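Local coordinates for protein lectin (Trichosanthes anguina, PDB 4HR6) that forms one of the three chains of a nontoxic, carbohydrate-binding seed lectin homologous to type II ribosome-inactivating proteins, at residues Leu8-Asn11 with Lys12-Ile16; Pro45-Ala48 with Phe49-Phe53; Leu88-Ala91 with Ile92-Phe96; Phe120-Ile123 with Glu124-Ala128; Gln198-His201 with Cys202-Ser205. All coordinates share one frame; numbering follows the deposited sequence.

Contact 1. Residues Leu8-Asn11 with Lys12-Ile16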
loop_
_atom_site.group_PDB
_atom_site.type_symbol
_atom_site.label_atom_id
_atom_site.label_comp_id
_atom_site.label_asym_id
_atom_site.label_seq_id
_atom_site.Cartn_x
_atom_site.Cartn_y
_atom_site.Cartn_z
ATOM N N LEU B 8 7.425 -12.557 23.732
ATOM C CA LEU B 8 6.090 -12.081 24.076
ATOM C C LEU B 8 5.831 -12.487 25.508
ATOM O O LEU B 8 6.167 -13.596 25.896
ATOM C CB LEU B 8 5.041 -12.721 23.180
ATOM C CG LEU B 8 5.241 -12.567 21.682
ATOM C CD1 LEU B 8 4.374 -13.585 20.965
ATOM C CD2 LEU B 8 4.895 -11.159 21.240
ATOM N N THR B 9 5.234 -11.591 26.286
ATOM C CA THR B 9 4.961 -11.831 27.708
ATOM C C THR B 9 3.481 -11.572 28.026
ATOM O O THR B 9 2.954 -10.503 27.753
ATOM C CB THR B 9 5.848 -10.931 28.568
ATOM O OG1 THR B 9 7.216 -11.210 28.265
ATOM C CG2 THR B 9 5.607 -11.162 30.069
ATOM N N SER B 10 2.811 -12.555 28.608
ATOM C CA SER B 10 1.406 -12.409 28.954
ATOM C C SER B 10 1.217 -11.520 30.190
ATOM O O SER B 10 2.182 -11.112 30.825
ATOM C CB SER B 10 0.793 -13.780 29.228
ATOM O OG SER B 10 1.226 -14.247 30.484
ATOM N N ASN B 11 -0.046 -11.230 30.505
ATOM C CA ASN B 11 -0.438 -10.601 31.779
ATOM C C ASN B 11 -0.178 -11.445 33.033
ATOM O O ASN B 11 -0.186 -10.915 34.128
ATOM C CB ASN B 11 -1.914 -10.207 31.748
ATOM C CG ASN B 11 -2.149 -8.933 30.960
ATOM O OD1 ASN B 11 -1.770 -7.852 31.389
ATOM N ND2 ASN B 11 -2.777 -9.056 29.809
ATOM N N LYS B 12 0.049 -12.746 32.881
ATOM C CA LYS B 12 0.521 -13.571 34.001
ATOM C C LYS B 12 2.050 -13.555 34.139
ATOM O O LYS B 12 2.598 -14.335 34.909
ATOM C CB LYS B 12 0.046 -15.015 33.840
ATOM C CG LYS B 12 -1.466 -15.185 33.890
ATOM C CD LYS B 12 -1.930 -16.501 33.266
ATOM C CE LYS B 12 -1.436 -17.717 34.036
ATOM N NZ LYS B 12 -1.681 -18.997 33.301
ATOM N N ASP B 13 2.727 -12.680 33.394
ATOM C CA ASP B 13 4.198 -12.668 33.293
ATOM C C ASP B 13 4.843 -13.974 32.808
ATOM O O ASP B 13 5.937 -14.302 33.204
ATOM C CB ASP B 13 4.829 -12.242 34.619
ATOM C CG ASP B 13 4.653 -10.784 34.880
ATOM O OD1 ASP B 13 5.294 -9.992 34.152
ATOM O OD2 ASP B 13 3.869 -10.438 35.799
ATOM N N GLU B 14 4.151 -14.714 31.954
ATOM C CA GLU B 14 4.729 -15.855 31.288
ATOM C C GLU B 14 5.338 -15.351 29.976
ATOM O O GLU B 14 4.650 -14.697 29.182
ATOM C CB GLU B 14 3.651 -16.876 30.976
ATOM C CG GLU B 14 2.802 -17.340 32.155
ATOM C CD GLU B 14 1.417 -17.799 31.712
ATOM O OE1 GLU B 14 0.775 -17.090 30.875
ATOM O OE2 GLU B 14 0.971 -18.863 32.196
ATOM N N SER B 15 6.609 -15.664 29.734
ATOM C CA SER B 15 7.286 -15.268 28.490
ATOM C C SER B 15 7.564 -16.462 27.584
ATOM O O SER B 15 7.970 -17.526 28.045
ATOM C CB SER B 15 8.591 -14.571 28.808
ATOM O OG SER B 15 8.347 -13.252 29.233
ATOM N N ILE B 16 7.319 -16.291 26.290
ATOM C CA ILE B 16 7.801 -17.237 25.290
ATOM C C ILE B 16 8.763 -16.532 24.343
ATOM O O ILE B 16 8.674 -15.326 24.151
ATOM C CB ILE B 16 6.669 -17.864 24.480
ATOM C CG1 ILE B 16 5.959 -16.821 23.605
ATOM C CG2 ILE B 16 5.677 -18.565 25.414
ATOM C CD1 ILE B 16 4.917 -17.431 22.697
#
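Ser10 OG gives its proton to Glu14 OE1 at 2.9 Å, and the same oxygen weakly accepts from the backbone N-H groups of Lys12 and Glu14. It sits inside the bend of a beta hairpin that joins strands 3-9 and 15-21. The bend is a type I turn from Ser10 to Asp13 followed by a G1-type bulge: Asp13 has left-handed backbone angles, Asp13 N bonds to Ser10 O, and Ser10 N bonds to Glu14 O at 2.9 Å. Ser10 carries OG between its backbone N and carbonyl carbon (chi1 75°), which turns the hydroxyl into the bend. Glu14 OE1 is met on its anti side and has a second partner in Ser93 OG. Glu14 OE2 forms a salt bridge with Lys12 NZ at 2.9 Å, met from above the carboxylate plane. Below the turn, Leu8 and Ile16 form a hydrogen-bonded antiparallel pair, with both bonds running close to the carbonyl axes. Leu8 and Thr9 also pair in parallel with a strand of a neighbouring chain, so the sheet continues across that interface. Thr9 and Ser15 are a non-hydrogen-bonded pair, across which Thr9 OG1 and Ser15 OG share a hydrogen bond of 2.5 Å.

Contact 2. Residues Pro45-Ala48 with Phe49-Phe53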
loop_
_atom_site.group_PDB
_atom_site.type_symbol
_atom_site.label_atom_id
_atom_site.label_comp_id
_atom_site.label_asym_id
_atom_site.label_seq_id
_atom_site.Cartn_x
_atom_site.Cartn_y
_atom_site.Cartn_z
ATOM N N PRO B 45 13.421 -25.299 8.740
ATOM C CA PRO B 45 14.635 -25.630 7.996
ATOM C C PRO B 45 15.661 -26.375 8.862
ATOM O O PRO B 45 15.720 -26.192 10.092
ATOM C CB PRO B 45 15.170 -24.272 7.539
ATOM C CG PRO B 45 14.497 -23.253 8.388
ATOM C CD PRO B 45 13.280 -23.857 9.010
ATOM N N GLN B 46 16.462 -27.214 8.211
ATOM C CA GLN B 46 17.429 -28.077 8.899
ATOM C C GLN B 46 18.384 -27.296 9.798
ATOM O O GLN B 46 18.705 -27.704 10.914
ATOM C CB GLN B 46 18.268 -28.831 7.872
ATOM C CG GLN B 46 17.554 -29.958 7.184
ATOM C CD GLN B 46 18.522 -30.910 6.496
ATOM O OE1 GLN B 46 18.896 -30.715 5.337
ATOM N NE2 GLN B 46 18.915 -31.946 7.205
ATOM N N LEU B 47 18.829 -26.158 9.291
ATOM C CA LEU B 47 19.727 -25.302 10.002
ATOM C C LEU B 47 19.146 -24.802 11.334
ATOM O O LEU B 47 19.904 -24.515 12.257
ATOM C CB LEU B 47 20.072 -24.110 9.110
ATOM C CG LEU B 47 21.145 -23.166 9.644
ATOM C CD1 LEU B 47 22.511 -23.801 9.449
ATOM C CD2 LEU B 47 21.070 -21.827 8.932
ATOM N N ALA B 48 17.817 -24.664 11.411
ATOM C CA ALA B 48 17.159 -24.264 12.654
ATOM C C ALA B 48 17.465 -25.242 13.786
ATOM O O ALA B 48 17.723 -24.820 14.912
ATOM C CB ALA B 48 15.652 -24.144 12.467
ATOM N N PHE B 49 17.430 -26.537 13.493
ATOM C CA PHE B 49 17.682 -27.539 14.536
ATOM C C PHE B 49 19.115 -27.517 15.043
ATOM O O PHE B 49 19.372 -27.931 16.174
ATOM C CB PHE B 49 17.375 -28.943 14.044
ATOM C CG PHE B 49 15.940 -29.165 13.757
ATOM C CD1 PHE B 49 15.441 -28.976 12.490
ATOM C CD2 PHE B 49 15.073 -29.548 14.767
ATOM C CE1 PHE B 49 14.103 -29.178 12.223
ATOM C CE2 PHE B 49 13.740 -29.765 14.506
ATOM C CZ PHE B 49 13.253 -29.569 13.235
ATOM N N HIS B 50 20.037 -27.063 14.195
ATOM C CA HIS B 50 21.453 -27.121 14.494
ATOM C C HIS B 50 21.906 -25.882 15.197
ATOM O O HIS B 50 22.917 -25.915 15.859
ATOM C CB HIS B 50 22.284 -27.363 13.225
ATOM C CG HIS B 50 22.208 -28.775 12.739
ATOM N ND1 HIS B 50 21.289 -29.191 11.801
ATOM C CD2 HIS B 50 22.903 -29.880 13.100
ATOM C CE1 HIS B 50 21.430 -30.488 11.591
ATOM N NE2 HIS B 50 22.407 -30.930 12.364
ATOM N N THR B 51 21.146 -24.801 15.084
ATOM C CA THR B 51 21.565 -23.533 15.640
ATOM C C THR B 51 20.641 -22.971 16.709
ATOM O O THR B 51 21.070 -22.099 17.440
ATOM C CB THR B 51 21.738 -22.461 14.533
ATOM O OG1 THR B 51 20.550 -22.381 13.760
ATOM C CG2 THR B 51 22.885 -22.812 13.594
ATOM N N LEU B 52 19.388 -23.426 16.811
ATOM C CA LEU B 52 18.471 -22.833 17.794
ATOM C C LEU B 52 18.147 -23.779 18.926
ATOM O O LEU B 52 17.846 -24.937 18.704
ATOM C CB LEU B 52 17.145 -22.434 17.151
ATOM C CG LEU B 52 17.156 -21.366 16.070
ATOM C CD1 LEU B 52 15.810 -21.355 15.357
ATOM C CD2 LEU B 52 17.477 -20.013 16.680
ATOM N N PHE B 53 18.146 -23.242 20.134
ATOM C CA PHE B 53 17.691 -23.955 21.322
ATOM C C PHE B 53 18.392 -25.300 21.453
ATOM O O PHE B 53 17.776 -26.313 21.762
ATOM C CB PHE B 53 16.160 -24.104 21.316
ATOM C CG PHE B 53 15.420 -22.813 21.058
ATOM C CD1 PHE B 53 15.724 -21.655 21.764
ATOM C CD2 PHE B 53 14.425 -22.745 20.089
ATOM C CE1 PHE B 53 15.055 -20.468 21.509
ATOM C CE2 PHE B 53 13.758 -21.560 19.838
ATOM C CZ PHE B 53 14.070 -20.426 20.545
#
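Thr51 OG1 donates to Leu47 O at 2.7 Å, the shortest polar bond of this contact, in the short helix 46-51, the helical part of a beta-alpha-beta unit between strands 37-40 and 57-60. Leu47 O also receives His50 N at 3.2 Å. The two donors reach Leu47 O from opposite faces of its plane, so it is gripped from both sides. With Thr51 OG1 between the backbone N and the carbonyl carbon (chi1 53°), the hydroxyl folds back over the preceding turn. One residue earlier, His50 ND1 donates to Gln46 O at 3.1 Å. The carbonyl oxygen lies close to the imidazole plane, whereas the nitrogen stands well above the carbonyl plane. Thus two side chains return to main-chain oxygens four residues behind them. Phe49 N reaches Gln46 O only weakly, and the same oxygen lies in plane at the edge of the Phe49 ring. That ring stacks with Phe40 of the neighbouring strand. At the C-terminal end, Leu52 is the first residue to leave helical angles, yet Leu52 N still bonds to Ala48 O at 2.9 Å. Ala48, Leu52 and Leu47 pack on Phe3 of strand 3-9, placing the helix against the sheet. The closing apolar touch is Ala48 CB to Leu52 CD1, 4.0 Å.

Contact 3. Residues Leu88-Ala91 with Ile92-Phe96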
loop_
_atom_site.group_PDB
_atom_site.type_symbol
_atom_site.label_atom_id
_atom_site.label_comp_id
_atom_site.label_asym_id
_atom_site.label_seq_id
_atom_site.Cartn_x
_atom_site.Cartn_y
_atom_site.Cartn_z
ATOM N N LEU B 88 -4.744 -12.887 22.289
ATOM C CA LEU B 88 -3.284 -12.963 22.271
ATOM C C LEU B 88 -2.744 -13.418 23.616
ATOM O O LEU B 88 -1.873 -14.261 23.670
ATOM C CB LEU B 88 -2.687 -11.618 21.883
ATOM C CG LEU B 88 -1.152 -11.550 21.759
ATOM C CD1 LEU B 88 -0.578 -12.610 20.816
ATOM C CD2 LEU B 88 -0.752 -10.159 21.298
ATOM N N ASP B 89 -3.279 -12.851 24.697
ATOM C CA ASP B 89 -2.882 -13.197 26.064
ATOM C C ASP B 89 -3.117 -14.689 26.302
ATOM O O ASP B 89 -2.250 -15.391 26.802
ATOM C CB ASP B 89 -3.679 -12.355 27.065
ATOM C CG ASP B 89 -3.043 -12.320 28.448
ATOM O OD1 ASP B 89 -1.943 -11.779 28.589
ATOM O OD2 ASP B 89 -3.644 -12.847 29.391
ATOM N N PHE B 90 -4.298 -15.156 25.900
ATOM C CA PHE B 90 -4.682 -16.540 25.985
ATOM C C PHE B 90 -3.669 -17.402 25.181
ATOM O O PHE B 90 -3.221 -18.443 25.644
ATOM C CB PHE B 90 -6.107 -16.679 25.413
ATOM C CG PHE B 90 -6.705 -18.065 25.500
ATOM C CD1 PHE B 90 -7.409 -18.584 24.444
ATOM C CD2 PHE B 90 -6.588 -18.832 26.641
ATOM C CE1 PHE B 90 -7.984 -19.842 24.516
ATOM C CE2 PHE B 90 -7.147 -20.096 26.722
ATOM C CZ PHE B 90 -7.847 -20.599 25.663
ATOM N N ALA B 91 -3.359 -16.960 23.967
ATOM C CA ALA B 91 -2.448 -17.667 23.072
ATOM C C ALA B 91 -1.043 -17.814 23.671
ATOM O O ALA B 91 -0.462 -18.886 23.634
ATOM C CB ALA B 91 -2.380 -16.963 21.737
ATOM N N ILE B 92 -0.527 -16.744 24.249
ATOM C CA ILE B 92 0.775 -16.788 24.868
ATOM C C ILE B 92 0.789 -17.865 25.979
ATOM O O ILE B 92 1.670 -18.758 26.005
ATOM C CB ILE B 92 1.168 -15.390 25.403
ATOM C CG1 ILE B 92 1.424 -14.444 24.238
ATOM C CG2 ILE B 92 2.428 -15.463 26.257
ATOM C CD1 ILE B 92 1.583 -12.987 24.647
ATOM N N SER B 93 -0.222 -17.822 26.847
ATOM C CA SER B 93 -0.347 -18.806 27.928
ATOM C C SER B 93 -0.369 -20.232 27.451
ATOM O O SER B 93 0.275 -21.086 28.059
ATOM C CB SER B 93 -1.599 -18.540 28.775
ATOM O OG SER B 93 -1.441 -17.304 29.456
ATOM N N ASN B 94 -1.127 -20.497 26.385
ATOM C CA ASN B 94 -1.232 -21.835 25.857
ATOM C C ASN B 94 0.106 -22.362 25.324
ATOM O O ASN B 94 0.406 -23.553 25.465
ATOM C CB ASN B 94 -2.249 -21.898 24.723
ATOM C CG ASN B 94 -3.656 -21.583 25.173
ATOM O OD1 ASN B 94 -4.069 -21.915 26.283
ATOM N ND2 ASN B 94 -4.403 -20.920 24.306
ATOM N N LEU B 95 0.860 -21.488 24.652
ATOM C CA LEU B 95 2.206 -21.829 24.193
ATOM C C LEU B 95 3.133 -22.057 25.380
ATOM O O LEU B 95 3.924 -22.980 25.365
ATOM C CB LEU B 95 2.804 -20.733 23.309
ATOM C CG LEU B 95 2.309 -20.514 21.877
ATOM C CD1 LEU B 95 3.414 -19.962 20.979
ATOM C CD2 LEU B 95 1.731 -21.752 21.263
ATOM N N PHE B 96 3.039 -21.202 26.386
ATOM C CA PHE B 96 3.860 -21.334 27.580
ATOM C C PHE B 96 3.661 -22.668 28.294
ATOM O O PHE B 96 4.641 -23.284 28.714
ATOM C CB PHE B 96 3.594 -20.200 28.549
ATOM C CG PHE B 96 4.499 -20.205 29.751
ATOM C CD1 PHE B 96 5.747 -19.616 29.697
ATOM C CD2 PHE B 96 4.093 -20.793 30.938
ATOM C CE1 PHE B 96 6.576 -19.603 30.802
ATOM C CE2 PHE B 96 4.924 -20.801 32.046
ATOM C CZ PHE B 96 6.170 -20.196 31.978
#
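Phe90 and Asn94, one helical turn apart in helix 85-96, meet with the amide standing over one face of the ring. Asn94 ND2 lies 3.5 Å above the Phe90 ring plane and over its centre, and the ring and amide planes are 77° apart, so the amide stands nearly upright on the ring. This is an amino-aromatic arrangement, consistent with a favourable approach of the amide nitrogen to the pi cloud. The other end of the amide leans toward the rim, with Asn94 OD1 3.6 Å from Phe90 CE2. Phe90 CG is anti to the backbone N (chi1 -177°), whereas Asn94 CG lies beside its own N (chi1 -64°); this pairing swings the two groups together above the helix surface. The amide nitrogen is also held by Ser106 OG in the next helix, which probably fixes its rotation. Although Asn94 ND2 comes within 3.1 Å of Phe90 O, the angle is too poor for a hydrogen bond. On another side of the helix, Leu88 CG and Ile92 CD1 make an apolar contact at 4.2 Å. Underneath both pairs run regular i to i+4 bonds, among them Ile92 N to Leu88 O at 2.9 Å and Ser93 N to Asp89 O, which is almost straight. Leu88 packs on Ile110 and Met113 of helix 103-119 and on Leu5 of a neighbouring chain, while Leu95 meets Leu103 of helix 103-119 and Ile16 of strand 15-21, placing helix 85-96 between helix 103-119 and the hairpin.

Contact 4. Residues Phe120-Ile123 with Glu124-Ala128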
loop_
_atom_site.group_PDB
_atom_site.type_symbol
_atom_site.label_atom_id
_atom_site.label_comp_id
_atom_site.label_asym_id
_atom_site.label_seq_id
_atom_site.Cartn_x
_atom_site.Cartn_y
_atom_site.Cartn_z
ATOM N N PHE B 120 2.004 -5.758 6.666
ATOM C CA PHE B 120 0.951 -4.918 6.105
ATOM C C PHE B 120 0.437 -3.873 7.116
ATOM O O PHE B 120 -0.024 -4.235 8.189
ATOM C CB PHE B 120 -0.238 -5.763 5.673
ATOM C CG PHE B 120 0.061 -6.731 4.567
ATOM C CD1 PHE B 120 0.099 -6.308 3.249
ATOM C CD2 PHE B 120 0.312 -8.073 4.849
ATOM C CE1 PHE B 120 0.369 -7.200 2.225
ATOM C CE2 PHE B 120 0.588 -8.970 3.833
ATOM C CZ PHE B 120 0.612 -8.533 2.515
ATOM N N ARG B 121 0.489 -2.597 6.732
ATOM C CA ARG B 121 -0.087 -1.493 7.506
ATOM C C ARG B 121 -1.578 -1.686 7.779
ATOM O O ARG B 121 -2.037 -1.442 8.884
ATOM C CB ARG B 121 0.166 -0.156 6.802
ATOM C CG ARG B 121 1.636 0.271 6.789
ATOM C CD ARG B 121 1.774 1.805 6.739
ATOM N NE ARG B 121 3.164 2.226 6.884
ATOM C CZ ARG B 121 4.056 2.319 5.888
ATOM N NH1 ARG B 121 3.721 2.044 4.626
ATOM N NH2 ARG B 121 5.303 2.706 6.154
ATOM N N PHE B 122 -2.320 -2.210 6.814
ATOM C CA PHE B 122 -3.749 -2.456 7.001
ATOM C C PHE B 122 -4.036 -3.425 8.153
ATOM O O PHE B 122 -5.010 -3.251 8.911
ATOM C CB PHE B 122 -4.368 -2.982 5.708
ATOM C CG PHE B 122 -5.834 -3.207 5.796
ATOM C CD1 PHE B 122 -6.709 -2.135 5.762
ATOM C CD2 PHE B 122 -6.350 -4.478 5.936
ATOM C CE1 PHE B 122 -8.080 -2.332 5.856
ATOM C CE2 PHE B 122 -7.715 -4.685 6.036
ATOM C CZ PHE B 122 -8.585 -3.607 5.985
ATOM N N ILE B 123 -3.172 -4.429 8.307
ATOM C CA ILE B 123 -3.351 -5.419 9.361
ATOM C C ILE B 123 -2.867 -4.848 10.683
ATOM O O ILE B 123 -3.509 -4.998 11.694
ATOM C CB ILE B 123 -2.651 -6.768 9.033
ATOM C CG1 ILE B 123 -3.300 -7.390 7.806
ATOM C CG2 ILE B 123 -2.762 -7.739 10.207
ATOM C CD1 ILE B 123 -2.567 -8.614 7.290
ATOM N N GLU B 124 -1.736 -4.192 10.670
ATOM C CA GLU B 124 -1.288 -3.460 11.842
ATOM C C GLU B 124 -2.402 -2.555 12.411
ATOM O O GLU B 124 -2.669 -2.569 13.618
ATOM C CB GLU B 124 -0.085 -2.617 11.480
ATOM C CG GLU B 124 0.522 -1.861 12.654
ATOM C CD GLU B 124 1.466 -0.765 12.207
ATOM O OE1 GLU B 124 2.128 -0.153 13.079
ATOM O OE2 GLU B 124 1.568 -0.535 10.985
ATOM N N GLN B 125 -3.032 -1.775 11.535
ATOM C CA GLN B 125 -4.059 -0.824 11.947
ATOM C C GLN B 125 -5.304 -1.533 12.454
ATOM O O GLN B 125 -5.879 -1.120 13.444
ATOM C CB GLN B 125 -4.419 0.167 10.824
ATOM C CG GLN B 125 -5.317 1.327 11.283
ATOM C CD GLN B 125 -4.694 2.147 12.403
ATOM O OE1 GLN B 125 -3.616 2.687 12.249
ATOM N NE2 GLN B 125 -5.362 2.216 13.543
ATOM N N SER B 126 -5.718 -2.609 11.798
ATOM C CA SER B 126 -6.823 -3.390 12.314
ATOM C C SER B 126 -6.541 -3.888 13.728
ATOM O O SER B 126 -7.397 -3.768 14.618
ATOM C CB SER B 126 -7.138 -4.562 11.403
ATOM O OG SER B 126 -7.414 -4.104 10.100
ATOM N N VAL B 127 -5.336 -4.400 13.954
ATOM C CA VAL B 127 -4.990 -4.897 15.278
ATOM C C VAL B 127 -4.928 -3.767 16.312
ATOM O O VAL B 127 -5.438 -3.932 17.426
ATOM C CB VAL B 127 -3.699 -5.732 15.271
ATOM C CG1 VAL B 127 -3.276 -6.112 16.691
ATOM C CG2 VAL B 127 -3.890 -6.983 14.419
ATOM N N ALA B 128 -4.324 -2.633 15.949
ATOM C CA ALA B 128 -4.233 -1.487 16.855
ATOM C C ALA B 128 -5.607 -1.067 17.390
ATOM O O ALA B 128 -5.749 -0.801 18.568
ATOM C CB ALA B 128 -3.553 -0.315 16.180
HETATM O O HOH W 1 2.310 2.037 10.140
#
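Phe120 O accepts Glu124 N at 3.0 Å in a practically straight bond (179°), the first i to i+4 link of helix 121-132. Phe120 is the first residue to leave the angles of helix 103-119 and also stands at the N-cap position of helix 121-132; its ring meets Trp150 of helix 141-159. Arg121 comes next. Arg121 O holds Gln125 N at 2.9 Å, and the charged end of the side chain meets Glu124 through a water: water 1 lies in the guanidinium plane, weakly bound to Arg121 NE, and donates to Glu124 OE2 at 2.8 Å. Both charged groups have stronger partners in other chains, Arg121 NH2 with Ala221 O of one neighbouring chain and Glu124 OE2 with Arg21 of the other. At Phe122 the carbonyl oxygen is gripped twice by a single residue: Phe122 O accepts from Ser126 OG at 2.8 Å and from Ser126 N at 3.0 Å, which arrive from opposite faces of the carbonyl plane. Ser126 turns OG beside its own N (chi1 -57°), which brings the hydroxyl back along the helix, and OG then stands 4.1 Å above the Phe122 ring, displaced toward its rim. That ring is stacked on Tyr264 of a neighbouring chain. Ile123 ends the segment: its carbonyl oxygen takes Val127 N, and Ile123 CG2 faces Val127 CG2 at 4.4 Å. Helix 121-132 follows helix 103-119 after the single non-helical Phe120, part of the helical region of the ribosome-inactivating protein fold, here with one side against partner chains.

Contact 5. Residues Gln198-His201 with Cys202-Ser205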
loop_
_atom_site.group_PDB
_atom_site.type_symbol
_atom_site.label_atom_id
_atom_site.label_comp_id
_atom_site.label_asym_id
_atom_site.label_seq_id
_atom_site.Cartn_x
_atom_site.Cartn_y
_atom_site.Cartn_z
ATOM N N GLN B 198 8.913 -6.755 2.081
ATOM C CA GLN B 198 8.715 -7.655 0.951
ATOM C C GLN B 198 9.695 -8.815 0.941
ATOM O O GLN B 198 10.877 -8.665 1.274
ATOM C CB GLN B 198 8.709 -6.908 -0.386
ATOM C CG GLN B 198 9.996 -6.233 -0.777
ATOM C CD GLN B 198 9.835 -5.413 -2.044
ATOM O OE1 GLN B 198 9.564 -5.957 -3.108
ATOM N NE2 GLN B 198 10.014 -4.102 -1.936
ATOM N N LEU B 199 9.169 -9.978 0.568
ATOM C CA LEU B 199 9.984 -11.169 0.365
ATOM C C LEU B 199 10.898 -10.987 -0.846
ATOM O O LEU B 199 10.445 -10.564 -1.911
ATOM C CB LEU B 199 9.071 -12.376 0.139
ATOM C CG LEU B 199 9.713 -13.763 0.041
ATOM C CD1 LEU B 199 10.306 -14.201 1.365
ATOM C CD2 LEU B 199 8.650 -14.750 -0.412
ATOM N N TYR B 200 12.172 -11.317 -0.675
ATOM C CA TYR B 200 13.127 -11.361 -1.780
ATOM C C TYR B 200 12.840 -12.485 -2.790
ATOM O O TYR B 200 12.688 -13.635 -2.429
ATOM C CB TYR B 200 14.543 -11.535 -1.233
ATOM C CG TYR B 200 15.580 -11.654 -2.312
ATOM C CD1 TYR B 200 16.016 -12.908 -2.744
ATOM C CD2 TYR B 200 16.111 -10.524 -2.921
ATOM C CE1 TYR B 200 16.957 -13.032 -3.735
ATOM C CE2 TYR B 200 17.062 -10.640 -3.906
ATOM C CZ TYR B 200 17.476 -11.903 -4.315
ATOM O OH TYR B 200 18.422 -12.034 -5.294
ATOM N N HIS B 201 12.748 -12.129 -4.060
ATOM C CA HIS B 201 12.655 -13.120 -5.144
ATOM C C HIS B 201 13.796 -12.927 -6.117
ATOM O O HIS B 201 14.398 -13.910 -6.551
ATOM C CB HIS B 201 11.354 -12.987 -5.929
ATOM C CG HIS B 201 10.140 -13.466 -5.202
ATOM N ND1 HIS B 201 9.739 -14.778 -5.218
ATOM C CD2 HIS B 201 9.221 -12.802 -4.465
ATOM C CE1 HIS B 201 8.624 -14.907 -4.519
ATOM N NE2 HIS B 201 8.285 -13.720 -4.059
ATOM N N CYS B 202 14.078 -11.671 -6.488
ATOM C CA CYS B 202 15.062 -11.388 -7.531
ATOM C C CYS B 202 15.897 -10.155 -7.246
ATOM O O CYS B 202 15.433 -9.249 -6.552
ATOM C CB CYS B 202 14.348 -11.197 -8.850
ATOM S SG CYS B 202 13.672 -12.717 -9.560
ATOM N N GLN B 203 17.127 -10.134 -7.777
ATOM C CA GLN B 203 18.008 -8.991 -7.642
ATOM C C GLN B 203 17.783 -7.969 -8.750
ATOM O O GLN B 203 18.467 -8.006 -9.773
ATOM C CB GLN B 203 19.486 -9.413 -7.606
ATOM C CG GLN B 203 20.151 -9.250 -6.243
ATOM C CD GLN B 203 21.136 -8.092 -6.142
ATOM O OE1 GLN B 203 21.976 -7.887 -7.021
ATOM N NE2 GLN B 203 21.068 -7.355 -5.031
ATOM N N VAL B 204 16.849 -7.044 -8.534
ATOM C CA VAL B 204 16.582 -5.955 -9.507
ATOM C C VAL B 204 16.864 -4.600 -8.846
ATOM O O VAL B 204 17.391 -4.568 -7.735
ATOM C CB VAL B 204 15.131 -5.995 -10.070
ATOM C CG1 VAL B 204 15.098 -5.435 -11.496
ATOM C CG2 VAL B 204 14.581 -7.415 -10.096
ATOM N N SER B 205 16.533 -3.487 -9.503
ATOM C CA SER B 205 16.652 -2.161 -8.863
ATOM C C SER B 205 15.840 -1.032 -9.513
ATOM O O SER B 205 15.576 -1.059 -10.718
ATOM C CB SER B 205 18.121 -1.724 -8.829
ATOM O OG SER B 205 18.275 -0.552 -8.049
#
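Tyr200 folds over the chain that follows it, and its contact with Cys202 and Gln203 is one of van der Waals and ring-face packing. The backbone nitrogen of Cys202 lies 4.0 Å above the Tyr200 ring plane, over its centre, while Tyr200 CE2 comes within 3.4 Å of Cys202 O. With Tyr200 CG anti to the backbone N (chi1 177°), the ring extends forward along the chain rather than back toward Gln198. Tyr200 OH lies 3.4 Å from Gln203 CG; here ring and side-chain amide cross obliquely, their planes 39° apart. Tyr200 OH also approaches Gln203 N, but the angle rules out a hydrogen bond.

Hydrogen bonding is supplied from outside the two segments. Gln158 of helix 141-159 takes the N-H groups of both His201 and Cys202 on its OE1, so the nitrogen facing the tyrosine ring is satisfied elsewhere. His201 NE2 bonds to Ser151 O of the same helix, and Tyr29 of a neighbouring chain bonds to Cys202 O.

The covalent link belongs to Cys202, whose SG is disulfide-bonded to Cys3 of another neighbouring chain. Cys202 SG lies beside the backbone N (chi1 -72°) and 3.3 Å from His201 O.

No hydrogen bond joins the two segments, and much of the polar hold comes from helix 141-159 and partner chains. The disulfide near the C-terminal end of the chain is consistent with the interchain bridge of type II ribosome-inactivating proteins, and the chemistry implies a covalent tether within the three-chain lectin, with the tyrosine packed beside it.

How the contacts relate
All five contacts are local and lie in series along the chain, so none nests in or crosses another. Contact 1 closes the first hairpin, contact 2 one short helix of the following beta-alpha-beta unit, contacts 3 and 4 successive turns of helices 85-96 and 121-132, and contact 5 a bend near the C terminus. Contacts 1 and 3 alone touch: Asn11 N lies 2.8 Å from Asp89 OD1 and Ile16 CD1 packs 3.4 Å from Leu95 CD1, tying the hairpin to helix 85-96. Contact 2 lies about 24 Å from contact 1 between centres, where helix 46-51 packs against the sheet that the hairpin begins. Contacts 4 and 5 lie in the helical region and C-terminal tail and, like 1 and 3, touch partner chains.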